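Local coordinates for mannuronan C5-epimerase (Pseudomonas syringae pv. tomato, PDB 4NK6), which catalyses the epimerisation of beta-D-mannuronate to alpha-L-guluronate within the alginate polymer and belongs to the periplasmic complex that passes the chain to the outer membrane, at residues A[318-323]-A[334-339]; A[346-351]-A[369-374]; A[362-367]-A[385-390]; A[412-417]-A[435-440]. All blocks are in the same frame, centred on the assembly; numbering follows the deposited sequence.

Interaction 1. Residues A[318-323]-A[334-339]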
loop_
_atom_site.group_PDB
_atom_site.type_symbol
_atom_site.label_atom_id
_atom_site.label_comp_id
_atom_site.label_asym_id
_atom_site.label_seq_id
_atom_site.Cartn_x
_atom_site.Cartn_y
_atom_site.Cartn_z
ATOM N N SER A 318 -3.425 14.797 2.820
ATOM C CA SER A 318 -3.790 14.376 4.178
ATOM C C SER A 318 -2.862 13.313 4.766
ATOM O O SER A 318 -2.194 12.583 4.041
ATOM C CB SER A 318 -5.227 13.841 4.220
ATOM O OG SER A 318 -6.172 14.849 3.940
ATOM N N GLY A 319 -2.848 13.217 6.089
ATOM C CA GLY A 319 -2.115 12.170 6.762
ATOM C C GLY A 319 -2.752 10.814 6.544
ATOM O O GLY A 319 -2.077 9.855 6.171
ATOM N N VAL A 320 -4.058 10.739 6.779
ATOM C CA VAL A 320 -4.803 9.484 6.696
ATOM C C VAL A 320 -6.190 9.726 6.086
ATOM O O VAL A 320 -6.920 10.611 6.533
ATOM C CB VAL A 320 -4.995 8.841 8.093
ATOM C CG1 VAL A 320 -5.897 7.624 7.997
ATOM C CG2 VAL A 320 -3.636 8.445 8.704
ATOM N N VAL A 321 -6.547 8.943 5.071
ATOM C CA VAL A 321 -7.834 9.094 4.396
ATOM C C VAL A 321 -8.612 7.779 4.368
ATOM O O VAL A 321 -8.032 6.731 4.106
ATOM C CB VAL A 321 -7.640 9.613 2.936
ATOM C CG1 VAL A 321 -8.962 9.659 2.186
ATOM C CG2 VAL A 321 -6.996 10.984 2.947
ATOM N N LEU A 322 -9.914 7.842 4.668
ATOM C CA LEU A 322 -10.843 6.726 4.438
ATOM C C LEU A 322 -11.816 7.174 3.349
ATOM O O LEU A 322 -12.543 8.149 3.535
ATOM C CB LEU A 322 -11.629 6.381 5.707
ATOM C CG LEU A 322 -10.957 5.543 6.808
ATOM C CD1 LEU A 322 -9.634 6.119 7.249
ATOM C CD2 LEU A 322 -11.890 5.386 8.007
ATOM N N ASP A 323 -11.826 6.468 2.218
ATOM C CA ASP A 323 -12.504 6.959 1.017
ATOM C C ASP A 323 -13.472 5.930 0.429
ATOM O O ASP A 323 -13.249 4.716 0.541
ATOM C CB ASP A 323 -11.451 7.340 -0.032
ATOM C CG ASP A 323 -12.058 7.855 -1.338
ATOM O OD1 ASP A 323 -12.889 8.781 -1.296
ATOM O OD2 ASP A 323 -11.698 7.331 -2.410
ATOM N N ASN A 334 -2.861 7.141 16.345
ATOM C CA ASN A 334 -1.907 7.585 15.338
ATOM C C ASN A 334 -1.406 8.988 15.642
ATOM O O ASN A 334 -2.141 9.811 16.189
ATOM C CB ASN A 334 -2.535 7.547 13.946
ATOM C CG ASN A 334 -2.955 6.153 13.536
ATOM O OD1 ASN A 334 -2.113 5.309 13.235
ATOM N ND2 ASN A 334 -4.267 5.909 13.494
ATOM N N GLU A 335 -0.146 9.252 15.317
ATOM C CA GLU A 335 0.399 10.598 15.417
ATOM C C GLU A 335 0.329 11.146 14.006
ATOM O O GLU A 335 1.006 10.645 13.108
ATOM C CB GLU A 335 1.851 10.565 15.897
ATOM C CG GLU A 335 2.135 9.544 16.982
ATOM C CD GLU A 335 1.908 10.080 18.385
ATOM O OE1 GLU A 335 1.347 11.190 18.526
ATOM O OE2 GLU A 335 2.307 9.389 19.351
ATOM N N ILE A 336 -0.521 12.144 13.795
ATOM C CA ILE A 336 -0.803 12.627 12.447
ATOM C C ILE A 336 -0.607 14.132 12.405
ATOM O O ILE A 336 -1.417 14.883 12.939
ATOM C CB ILE A 336 -2.252 12.279 12.042
ATOM C CG1 ILE A 336 -2.455 10.764 12.120
ATOM C CG2 ILE A 336 -2.546 12.786 10.634
ATOM C CD1 ILE A 336 -3.910 10.315 12.020
ATOM N N TYR A 337 0.472 14.578 11.775
ATOM C CA TYR A 337 0.911 15.946 12.002
ATOM C C TYR A 337 1.615 16.581 10.820
ATOM O O TYR A 337 2.229 15.896 10.023
ATOM C CB TYR A 337 1.797 16.023 13.268
ATOM C CG TYR A 337 3.057 15.164 13.248
ATOM C CD1 TYR A 337 3.015 13.825 13.620
ATOM C CD2 TYR A 337 4.284 15.700 12.880
ATOM C CE1 TYR A 337 4.161 13.037 13.612
ATOM C CE2 TYR A 337 5.446 14.919 12.871
ATOM C CZ TYR A 337 5.370 13.587 13.241
ATOM O OH TYR A 337 6.498 12.797 13.229
ATOM N N GLN A 338 1.503 17.902 10.704
ATOM C CA GLN A 338 2.295 18.650 9.729
ATOM C C GLN A 338 2.033 18.220 8.287
ATOM O O GLN A 338 2.862 18.442 7.406
ATOM C CB GLN A 338 3.801 18.586 10.068
ATOM C CG GLN A 338 4.133 19.228 11.423
ATOM C CD GLN A 338 5.607 19.113 11.818
ATOM O OE1 GLN A 338 6.339 18.247 11.335
ATOM N NE2 GLN A 338 6.040 19.990 12.704
ATOM N N ASN A 339 0.874 17.618 8.045
ATOM C CA ASN A 339 0.448 17.359 6.667
ATOM C C ASN A 339 -0.066 18.649 6.044
ATOM O O ASN A 339 -0.531 19.540 6.760
ATOM C CB ASN A 339 -0.592 16.240 6.628
ATOM C CG ASN A 339 -0.030 14.927 7.144
ATOM O OD1 ASN A 339 0.743 14.258 6.449
ATOM N ND2 ASN A 339 -0.395 14.558 8.377
#
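N339 lays its carboxamide against the backbone of G319, with ND2 3.4 Å from the G319 CA and the amide carbon CG 3.5 Å from the G319 N. No hydrogen bond joins the two segments; the contact is made by van der Waals packing alone. Beside the amide, the branch methyl CG2 of I336 reaches the same glycine, 3.9 Å from the G319 CA, and the lack of a side chain at G319 lets both groups come in against its CA. One residue further on, V320 and I336 cross at about a right angle and meet through their methyl ends, V320 CG2 lying 3.8 Å from I336 CD1. The torsion of I336 divides the work between its branches. CG1 stands opposite the carbonyl carbon (chi1 -58°) and carries CD1 out to the valine, which leaves CG2 for the glycine.

In the next shell, the N339 amide is fixed by other asparagines: its ND2 donates to N362 OD1, and its OD1 is bonded to ND2 of N315. This is an asparagine ladder of the kind known from right-handed parallel beta-helices, running along the stack of turns. S318, whose CB points off from the 334-339 segment, is bonded through OG to T345 OG1. The buried contact thus lies at an inner corner of the solenoid, where the end of strand 330-337 and the N339 turn meet the start of strand 320-323. That strand is flanked by 296-299 and 344-347, and I336 also packs on I344 of the latter.

Interaction 2. Residues A[346-351]-A[369-374]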
loop_
_atom_site.group_PDB
_atom_site.type_symbol
_atom_site.label_atom_id
_atom_site.label_comp_id
_atom_site.label_asym_id
_atom_site.label_seq_id
_atom_site.Cartn_x
_atom_site.Cartn_y
_atom_site.Cartn_z
ATOM N N LEU A 346 -12.331 11.872 6.126
ATOM C CA LEU A 346 -13.274 10.821 5.768
ATOM C C LEU A 346 -14.151 11.296 4.618
ATOM O O LEU A 346 -14.842 12.309 4.721
ATOM C CB LEU A 346 -14.159 10.418 6.950
ATOM C CG LEU A 346 -13.524 9.955 8.272
ATOM C CD1 LEU A 346 -14.428 8.957 8.940
ATOM C CD2 LEU A 346 -12.136 9.385 8.124
ATOM N N TYR A 347 -14.103 10.557 3.519
ATOM C CA TYR A 347 -14.876 10.867 2.337
ATOM C C TYR A 347 -15.899 9.753 2.115
ATOM O O TYR A 347 -15.520 8.632 1.748
ATOM C CB TYR A 347 -13.960 10.871 1.118
ATOM C CG TYR A 347 -13.046 12.062 0.920
ATOM C CD1 TYR A 347 -13.534 13.364 0.911
ATOM C CD2 TYR A 347 -11.690 11.871 0.678
ATOM C CE1 TYR A 347 -12.685 14.445 0.678
ATOM C CE2 TYR A 347 -10.843 12.935 0.456
ATOM C CZ TYR A 347 -11.341 14.216 0.452
ATOM O OH TYR A 347 -10.476 15.264 0.219
ATOM N N GLU A 348 -17.178 10.060 2.327
ATOM C CA GLU A 348 -18.263 9.126 2.030
ATOM C C GLU A 348 -17.997 7.738 2.617
ATOM O O GLU A 348 -18.191 6.721 1.949
ATOM C CB GLU A 348 -18.475 9.022 0.514
ATOM C CG GLU A 348 -18.980 10.313 -0.149
ATOM C CD GLU A 348 -17.926 11.422 -0.204
ATOM O OE1 GLU A 348 -16.802 11.172 -0.689
ATOM O OE2 GLU A 348 -18.222 12.550 0.233
ATOM N N SER A 349 -17.508 7.710 3.851
ATOM C CA SER A 349 -17.089 6.464 4.491
ATOM C C SER A 349 -17.574 6.453 5.937
ATOM O O SER A 349 -16.878 6.936 6.842
ATOM C CB SER A 349 -15.561 6.323 4.455
ATOM O OG SER A 349 -15.091 6.108 3.132
ATOM N N GLY A 350 -18.771 5.908 6.143
ATOM C CA GLY A 350 -19.415 5.929 7.444
ATOM C C GLY A 350 -19.078 4.741 8.329
ATOM O O GLY A 350 -18.350 3.843 7.916
ATOM N N ASN A 351 -19.591 4.762 9.558
ATOM C CA ASN A 351 -19.463 3.643 10.488
ATOM C C ASN A 351 -18.021 3.260 10.786
ATOM O O ASN A 351 -17.648 2.082 10.747
ATOM C CB ASN A 351 -20.266 2.444 9.988
ATOM C CG ASN A 351 -21.755 2.757 9.881
ATOM O OD1 ASN A 351 -22.467 2.772 10.882
ATOM N ND2 ASN A 351 -22.225 3.023 8.668
ATOM N N VAL A 369 -14.732 15.340 8.052
ATOM C CA VAL A 369 -15.679 14.281 7.734
ATOM C C VAL A 369 -16.679 14.790 6.716
ATOM O O VAL A 369 -17.445 15.698 7.009
ATOM C CB VAL A 369 -16.464 13.832 8.989
ATOM C CG1 VAL A 369 -17.420 12.702 8.643
ATOM C CG2 VAL A 369 -15.501 13.398 10.100
ATOM N N ARG A 370 -16.669 14.205 5.521
ATOM C CA ARG A 370 -17.570 14.639 4.463
ATOM C C ARG A 370 -18.524 13.501 4.102
ATOM O O ARG A 370 -18.081 12.379 3.858
ATOM C CB ARG A 370 -16.779 15.075 3.220
ATOM C CG ARG A 370 -17.641 15.717 2.110
ATOM C CD ARG A 370 -16.826 15.989 0.836
ATOM N NE ARG A 370 -16.649 14.792 0.007
ATOM C CZ ARG A 370 -15.913 14.747 -1.103
ATOM N NH1 ARG A 370 -15.822 13.619 -1.797
ATOM N NH2 ARG A 370 -15.268 15.831 -1.525
ATOM N N ASN A 371 -19.824 13.799 4.090
ATOM C CA ASN A 371 -20.844 12.848 3.631
ATOM C C ASN A 371 -20.757 11.480 4.291
ATOM O O ASN A 371 -20.982 10.466 3.631
ATOM C CB ASN A 371 -20.772 12.651 2.109
ATOM C CG ASN A 371 -21.206 13.882 1.332
ATOM O OD1 ASN A 371 -22.001 14.688 1.812
ATOM N ND2 ASN A 371 -20.691 14.025 0.118
ATOM N N SER A 372 -20.414 11.449 5.576
ATOM C CA SER A 372 -20.266 10.185 6.294
ATOM C C SER A 372 -21.125 10.175 7.556
ATOM O O SER A 372 -21.121 11.145 8.321
ATOM C CB SER A 372 -18.792 9.969 6.669
ATOM O OG SER A 372 -17.958 10.129 5.533
ATOM N N VAL A 373 -21.849 9.084 7.790
ATOM C CA VAL A 373 -22.681 8.985 8.992
ATOM C C VAL A 373 -22.146 7.977 10.007
ATOM O O VAL A 373 -21.375 7.085 9.658
ATOM C CB VAL A 373 -24.154 8.639 8.665
ATOM C CG1 VAL A 373 -24.805 9.763 7.879
ATOM C CG2 VAL A 373 -24.249 7.312 7.923
ATOM N N ASN A 374 -22.566 8.132 11.261
ATOM C CA ASN A 374 -22.196 7.220 12.345
ATOM C C ASN A 374 -20.692 7.159 12.560
ATOM O O ASN A 374 -20.123 6.088 12.785
ATOM C CB ASN A 374 -22.761 5.819 12.117
ATOM C CG ASN A 374 -24.267 5.809 12.037
ATOM O OD1 ASN A 374 -24.947 6.525 12.772
ATOM N ND2 ASN A 374 -24.803 5.005 11.130
#
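Y347 and R370 stand on neighbouring parallel strands of the right-handed beta-helix, and the ring carbon CD1 of Y347 sits over the centre of one face of the R370 guanidinium, 3.4 Å from CZ. The planes are not stacked flat but inclined by 49°. At its edge the same guanidinium takes the carboxylate of E348 side-on: NE donates to OE2 at 2.7 Å and NH1 to OE1 at 2.9 Å, one nitrogen for each oxygen, with the two planes 35° apart. R370 reaches this position because CG leaves opposite the backbone N (chi1 -173°) and the chain then bends at CD. The first bond of the E348 side chain, by contrast, leads away from 369-374, and the bend at chi2 brings the carboxylate back.

E348 OE2 has a second donor here. The side chain of N371 runs alongside that of E348 in the same direction, and its ND2 reaches OE2 at 2.9 Å from the anti side, tilted out of the carboxylate plane. Together the three N-H groups fix the rotation of the acid and would be expected to favour its ionised form. The side chain of Y347 lies about 11 Å from that of H274, inferred to be the catalytic proton acceptor, so the tyrosine is near that residue without touching it.

Beyond the strand ends the two turns follow one another in step. The hydroxyl of S372 accepts from the S349 N at 3.0 Å and donates to the R370 O, while N351 N binds the V373 O. At the far end N374 ND2 donates to N351 OD1 at 3.2 Å.

Interaction 3. Residues A[362-367]-A[385-390]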
loop_
_atom_site.group_PDB
_atom_site.type_symbol
_atom_site.label_atom_id
_atom_site.label_comp_id
_atom_site.label_asym_id
_atom_site.label_seq_id
_atom_site.Cartn_x
_atom_site.Cartn_y
_atom_site.Cartn_z
ATOM N N ASN A 362 -1.573 20.169 11.436
ATOM C CA ASN A 362 -1.808 20.022 10.001
ATOM C C ASN A 362 -2.273 21.365 9.435
ATOM O O ASN A 362 -2.895 22.146 10.148
ATOM C CB ASN A 362 -2.819 18.903 9.726
ATOM C CG ASN A 362 -2.364 17.560 10.294
ATOM O OD1 ASN A 362 -1.545 16.862 9.693
ATOM N ND2 ASN A 362 -2.888 17.201 11.462
ATOM N N ARG A 363 -1.957 21.657 8.173
ATOM C CA ARG A 363 -2.168 23.012 7.657
ATOM C C ARG A 363 -3.642 23.378 7.548
ATOM O O ARG A 363 -4.009 24.544 7.674
ATOM C CB ARG A 363 -1.457 23.233 6.312
ATOM C CG ARG A 363 0.065 23.302 6.428
ATOM C CD ARG A 363 0.745 23.520 5.085
ATOM N NE ARG A 363 2.188 23.339 5.196
ATOM C CZ ARG A 363 3.055 23.593 4.220
ATOM N NH1 ARG A 363 2.624 24.046 3.049
ATOM N NH2 ARG A 363 4.352 23.400 4.418
ATOM N N ARG A 364 -4.483 22.383 7.305
ATOM C CA ARG A 364 -5.920 22.631 7.194
ATOM C C ARG A 364 -6.656 22.095 8.426
ATOM O O ARG A 364 -6.332 22.502 9.537
ATOM C CB ARG A 364 -6.473 22.115 5.858
ATOM C CG ARG A 364 -5.898 22.908 4.666
ATOM C CD ARG A 364 -6.568 22.599 3.320
ATOM N NE ARG A 364 -7.997 22.910 3.317
ATOM C CZ ARG A 364 -8.503 24.121 3.070
ATOM N NH1 ARG A 364 -9.814 24.311 3.092
ATOM N NH2 ARG A 364 -7.703 25.144 2.806
ATOM N N HIS A 365 -7.627 21.201 8.257
ATOM C CA HIS A 365 -8.397 20.716 9.411
ATOM C C HIS A 365 -7.749 19.514 10.093
ATOM O O HIS A 365 -7.123 18.694 9.435
ATOM C CB HIS A 365 -9.825 20.330 8.998
ATOM C CG HIS A 365 -10.540 21.391 8.220
ATOM N ND1 HIS A 365 -11.109 22.496 8.817
ATOM C CD2 HIS A 365 -10.764 21.523 6.891
ATOM C CE1 HIS A 365 -11.651 23.266 7.886
ATOM N NE2 HIS A 365 -11.461 22.693 6.710
ATOM N N GLY A 366 -7.921 19.391 11.409
ATOM C CA GLY A 366 -7.446 18.212 12.119
ATOM C C GLY A 366 -8.136 16.945 11.621
ATOM O O GLY A 366 -7.501 16.055 11.064
ATOM N N ILE A 367 -9.447 16.870 11.821
ATOM C CA ILE A 367 -10.247 15.752 11.335
ATOM C C ILE A 367 -11.412 16.288 10.495
ATOM O O ILE A 367 -12.250 17.050 10.986
ATOM C CB ILE A 367 -10.820 14.922 12.509
ATOM C CG1 ILE A 367 -9.683 14.303 13.331
ATOM C CG2 ILE A 367 -11.758 13.827 11.992
ATOM C CD1 ILE A 367 -10.135 13.686 14.680
ATOM N N ASN A 385 -4.052 22.871 14.587
ATOM C CA ASN A 385 -4.273 22.749 13.156
ATOM C C ASN A 385 -4.595 24.108 12.587
ATOM O O ASN A 385 -5.109 24.972 13.295
ATOM C CB ASN A 385 -5.377 21.734 12.858
ATOM C CG ASN A 385 -5.009 20.338 13.333
ATOM O OD1 ASN A 385 -4.208 19.651 12.700
ATOM N ND2 ASN A 385 -5.567 19.924 14.467
ATOM N N GLY A 386 -4.284 24.308 11.313
ATOM C CA GLY A 386 -4.437 25.615 10.697
ATOM C C GLY A 386 -5.884 26.071 10.634
ATOM O O GLY A 386 -6.177 27.261 10.731
ATOM N N LEU A 387 -6.806 25.133 10.465
ATOM C CA LEU A 387 -8.215 25.521 10.356
ATOM C C LEU A 387 -9.031 24.999 11.548
ATOM O O LEU A 387 -8.778 25.405 12.686
ATOM C CB LEU A 387 -8.805 25.114 8.994
ATOM C CG LEU A 387 -8.125 25.821 7.810
ATOM C CD1 LEU A 387 -8.567 25.233 6.470
ATOM C CD2 LEU A 387 -8.352 27.360 7.830
ATOM N N MET A 388 -9.994 24.115 11.306
ATOM C CA MET A 388 -10.812 23.595 12.406
ATOM C C MET A 388 -10.146 22.382 13.041
ATOM O O MET A 388 -9.379 21.666 12.389
ATOM C CB MET A 388 -12.216 23.205 11.931
ATOM C CG MET A 388 -13.053 24.348 11.407
ATOM S SD MET A 388 -13.494 25.543 12.683
ATOM C CE MET A 388 -14.456 26.696 11.695
ATOM N N GLY A 389 -10.437 22.144 14.315
ATOM C CA GLY A 389 -10.025 20.900 14.943
ATOM C C GLY A 389 -10.797 19.751 14.306
ATOM O O GLY A 389 -10.211 18.777 13.848
ATOM N N VAL A 390 -12.119 19.877 14.284
ATOM C CA VAL A 390 -12.989 18.903 13.628
ATOM C C VAL A 390 -13.966 19.632 12.693
ATOM O O VAL A 390 -14.584 20.624 13.085
ATOM C CB VAL A 390 -13.764 18.057 14.666
ATOM C CG1 VAL A 390 -14.853 17.213 13.995
ATOM C CG2 VAL A 390 -12.800 17.169 15.456
#
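N362 and N385 share one side-chain setting, CG opposite the carbonyl carbon (chi1 -58° and -62°), and this lays their carboxamides side by side with planes only 5° apart. N385 OD1 is gripped twice, by N362 ND2 and by the backbone N362 N, each at 3.0 Å. The ND2 bond is nearly collinear with the N385 carbonyl, whereas the backbone donor arrives tilted from its plane.

The CD1 methyl of L387 meets two flat groups, roughly at right angles as seen from it. It rests over the centre of the R364 guanidinium, 3.6 Å from CZ, and lies over one face of the H365 ring, offset toward the rim, in a CH-pi contact 4.1 Å from the centroid. The ring atom H365 ND1 accepts the M388 N at 3.2 Å, the donor coming from outside the ring plane, and the methionine side chain runs alongside the imidazole. The backbones stay in step, L387 N donating to R364 O and G366 N to M388 O at 2.9 Å. G366, with no side chain, lets the N385 amide lie against its CA.

N362 OD1 in turn accepts from N339 ND2, and N385 ND2 donates to N425 OD1, so the asparagine ladder continues in both directions through successive turns. Acceptance from M388 N is consistent with ND1 of H365 carrying no proton, while each buried amide donates to the next asparagine, so the polar ends are satisfied inside the stack.

Interaction 4. Residues A[412-417]-A[435-440]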
loop_
_atom_site.group_PDB
_atom_site.type_symbol
_atom_site.label_atom_id
_atom_site.label_comp_id
_atom_site.label_asym_id
_atom_site.label_seq_id
_atom_site.Cartn_x
_atom_site.Cartn_y
_atom_site.Cartn_z
ATOM N N GLN A 412 -25.205 13.239 3.713
ATOM C CA GLN A 412 -25.545 13.415 5.120
ATOM C C GLN A 412 -24.297 13.213 5.970
ATOM O O GLN A 412 -23.420 12.407 5.629
ATOM C CB GLN A 412 -26.641 12.442 5.557
ATOM C CG GLN A 412 -27.914 12.527 4.740
ATOM C CD GLN A 412 -29.153 12.203 5.549
ATOM O OE1 GLN A 412 -29.583 12.997 6.387
ATOM N NE2 GLN A 412 -29.739 11.034 5.299
ATOM N N VAL A 413 -24.211 13.961 7.065
ATOM C CA VAL A 413 -23.100 13.812 7.994
ATOM C C VAL A 413 -23.620 13.684 9.427
ATOM O O VAL A 413 -24.494 14.431 9.855
ATOM C CB VAL A 413 -22.064 14.968 7.848
ATOM C CG1 VAL A 413 -22.634 16.311 8.331
ATOM C CG2 VAL A 413 -20.765 14.625 8.573
ATOM N N SER A 414 -23.118 12.701 10.159
ATOM C CA SER A 414 -23.455 12.612 11.571
ATOM C C SER A 414 -22.302 12.023 12.368
ATOM O O SER A 414 -21.571 11.149 11.887
ATOM C CB SER A 414 -24.718 11.792 11.792
ATOM O OG SER A 414 -24.442 10.419 11.639
ATOM N N LEU A 415 -22.128 12.508 13.587
ATOM C CA LEU A 415 -21.082 11.955 14.419
ATOM C C LEU A 415 -21.370 12.031 15.909
ATOM O O LEU A 415 -22.283 12.730 16.356
ATOM C CB LEU A 415 -19.729 12.572 14.071
ATOM C CG LEU A 415 -19.650 14.077 13.864
ATOM C CD1 LEU A 415 -19.388 14.768 15.180
ATOM C CD2 LEU A 415 -18.564 14.398 12.856
ATOM N N ILE A 416 -20.593 11.254 16.653
ATOM C CA ILE A 416 -20.634 11.237 18.099
ATOM C C ILE A 416 -19.215 11.524 18.570
ATOM O O ILE A 416 -18.266 10.860 18.145
ATOM C CB ILE A 416 -21.114 9.873 18.613
ATOM C CG1 ILE A 416 -22.571 9.651 18.193
ATOM C CG2 ILE A 416 -20.981 9.785 20.122
ATOM C CD1 ILE A 416 -23.131 8.289 18.555
ATOM N N MET A 417 -19.067 12.547 19.404
ATOM C CA MET A 417 -17.760 12.901 19.944
ATOM C C MET A 417 -17.773 12.717 21.452
ATOM O O MET A 417 -18.665 13.233 22.131
ATOM C CB MET A 417 -17.397 14.345 19.596
ATOM C CG MET A 417 -17.416 14.654 18.103
ATOM S SD MET A 417 -16.784 16.307 17.737
ATOM C CE MET A 417 -15.306 16.291 18.739
ATOM N N PRO A 435 -25.568 19.159 9.934
ATOM C CA PRO A 435 -25.517 17.744 10.319
ATOM C C PRO A 435 -26.899 17.127 10.446
ATOM O O PRO A 435 -27.867 17.827 10.761
ATOM C CB PRO A 435 -24.866 17.787 11.700
ATOM C CG PRO A 435 -25.288 19.097 12.259
ATOM C CD PRO A 435 -25.314 20.049 11.086
ATOM N N LEU A 436 -26.989 15.827 10.184
ATOM C CA LEU A 436 -28.187 15.065 10.501
ATOM C C LEU A 436 -28.281 14.999 12.023
ATOM O O LEU A 436 -29.349 15.177 12.599
ATOM C CB LEU A 436 -28.098 13.660 9.899
ATOM C CG LEU A 436 -29.103 12.588 10.324
ATOM C CD1 LEU A 436 -30.534 12.989 9.973
ATOM C CD2 LEU A 436 -28.743 11.248 9.684
ATOM N N SER A 437 -27.143 14.766 12.668
ATOM C CA SER A 437 -27.084 14.762 14.119
ATOM C C SER A 437 -25.640 14.789 14.586
ATOM O O SER A 437 -24.763 14.154 13.998
ATOM C CB SER A 437 -27.804 13.541 14.706
ATOM O OG SER A 437 -27.038 12.365 14.543
ATOM N N VAL A 438 -25.395 15.559 15.634
ATOM C CA VAL A 438 -24.122 15.529 16.321
ATOM C C VAL A 438 -24.402 15.421 17.813
ATOM O O VAL A 438 -25.266 16.121 18.339
ATOM C CB VAL A 438 -23.310 16.808 16.072
ATOM C CG1 VAL A 438 -22.021 16.789 16.885
ATOM C CG2 VAL A 438 -23.006 16.973 14.599
ATOM N N GLU A 439 -23.684 14.532 18.487
ATOM C CA GLU A 439 -23.717 14.463 19.937
ATOM C C GLU A 439 -22.296 14.620 20.461
ATOM O O GLU A 439 -21.369 13.974 19.956
ATOM C CB GLU A 439 -24.326 13.140 20.397
ATOM C CG GLU A 439 -25.707 12.868 19.812
ATOM C CD GLU A 439 -26.266 11.512 20.217
ATOM O OE1 GLU A 439 -25.558 10.751 20.911
ATOM O OE2 GLU A 439 -27.420 11.209 19.844
ATOM N N LEU A 440 -22.132 15.496 21.454
ATOM C CA LEU A 440 -20.836 15.738 22.087
ATOM C C LEU A 440 -20.937 15.479 23.580
ATOM O O LEU A 440 -21.848 15.986 24.233
ATOM C CB LEU A 440 -20.404 17.194 21.931
ATOM C CG LEU A 440 -20.514 17.928 20.606
ATOM C CD1 LEU A 440 -20.256 19.423 20.859
ATOM C CD2 LEU A 440 -19.517 17.364 19.626
HETATM O O HOH W 1 -25.030 11.868 16.203
#
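A pair of parallel strands near the C-terminal end of the beta-helix forms this contact, 414-417 beside 437-440, with axes 4.8 Å apart and inclined by only 3°. V438 CG1 and L440 CD2 meet L415 and M417 respectively on one face of the pair. L415 CD1 reaches V438 CG1 at 3.7 Å, the two side chains lying alongside each other and pointing the same way. The leucine CG occupies the crowded position between backbone N and carbonyl carbon (chi1 44°), from where its end leans toward the valine. M417 and L440 repeat the arrangement two residues on, with the thioether SD 3.5 Å from L440 CD2.

The other face carries S414, I416, S437 and E439. Here the S414 CB lies 3.6 Å from the S437 OG, and a water links that hydroxyl to the backbone, bonded to S437 OG at 2.7 Å and donating to L415 O. I416 and E439 run side by side, the aliphatic chain passing the carboxylate, whose OE1 is bonded to Y441 OH. Before the strands, both methyls of L436 face Q412 OE1, the nearer, CD1, at 3.7 Å.

Backbone bonds set the register: L436 N to V413 O, L415 N to S437 O, E439 N to L415 O, and M417 N to E439 O at 2.8 Å. On its other edge strand 414-418 pairs with 375-378, and S414 OG takes the N374 N. L415 and M417 pack on I375 and L377 of that strand, while V438 and L440 touch I432 and L430 of strand 430-432.

How the interactions relate
All four contacts lie toward the C-terminal end of the right-handed beta-helix; interaction 1 comes first along the chain, 2 and 3 interleave, and 4 follows. Interaction 1 sits at an inner corner, whereas interactions 2, 3 and 4 each join a turn to the next. Strands 320-323, 344-347, 367-370 and 388-393 run in that order, connecting interactions 1, 2 and 3; interactions 1 and 3 have centres 11 Å apart and meet through N339 and N362. The centres of interactions 2 and 3 are 17 Å apart. Interaction 4, whose centre is about 10 Å from that of interaction 2, is probably hydrogen-bonded to it through S372, N374 and S414. Successive turns thus build the elongated scaffold common among proteins that handle long linear polysaccharides.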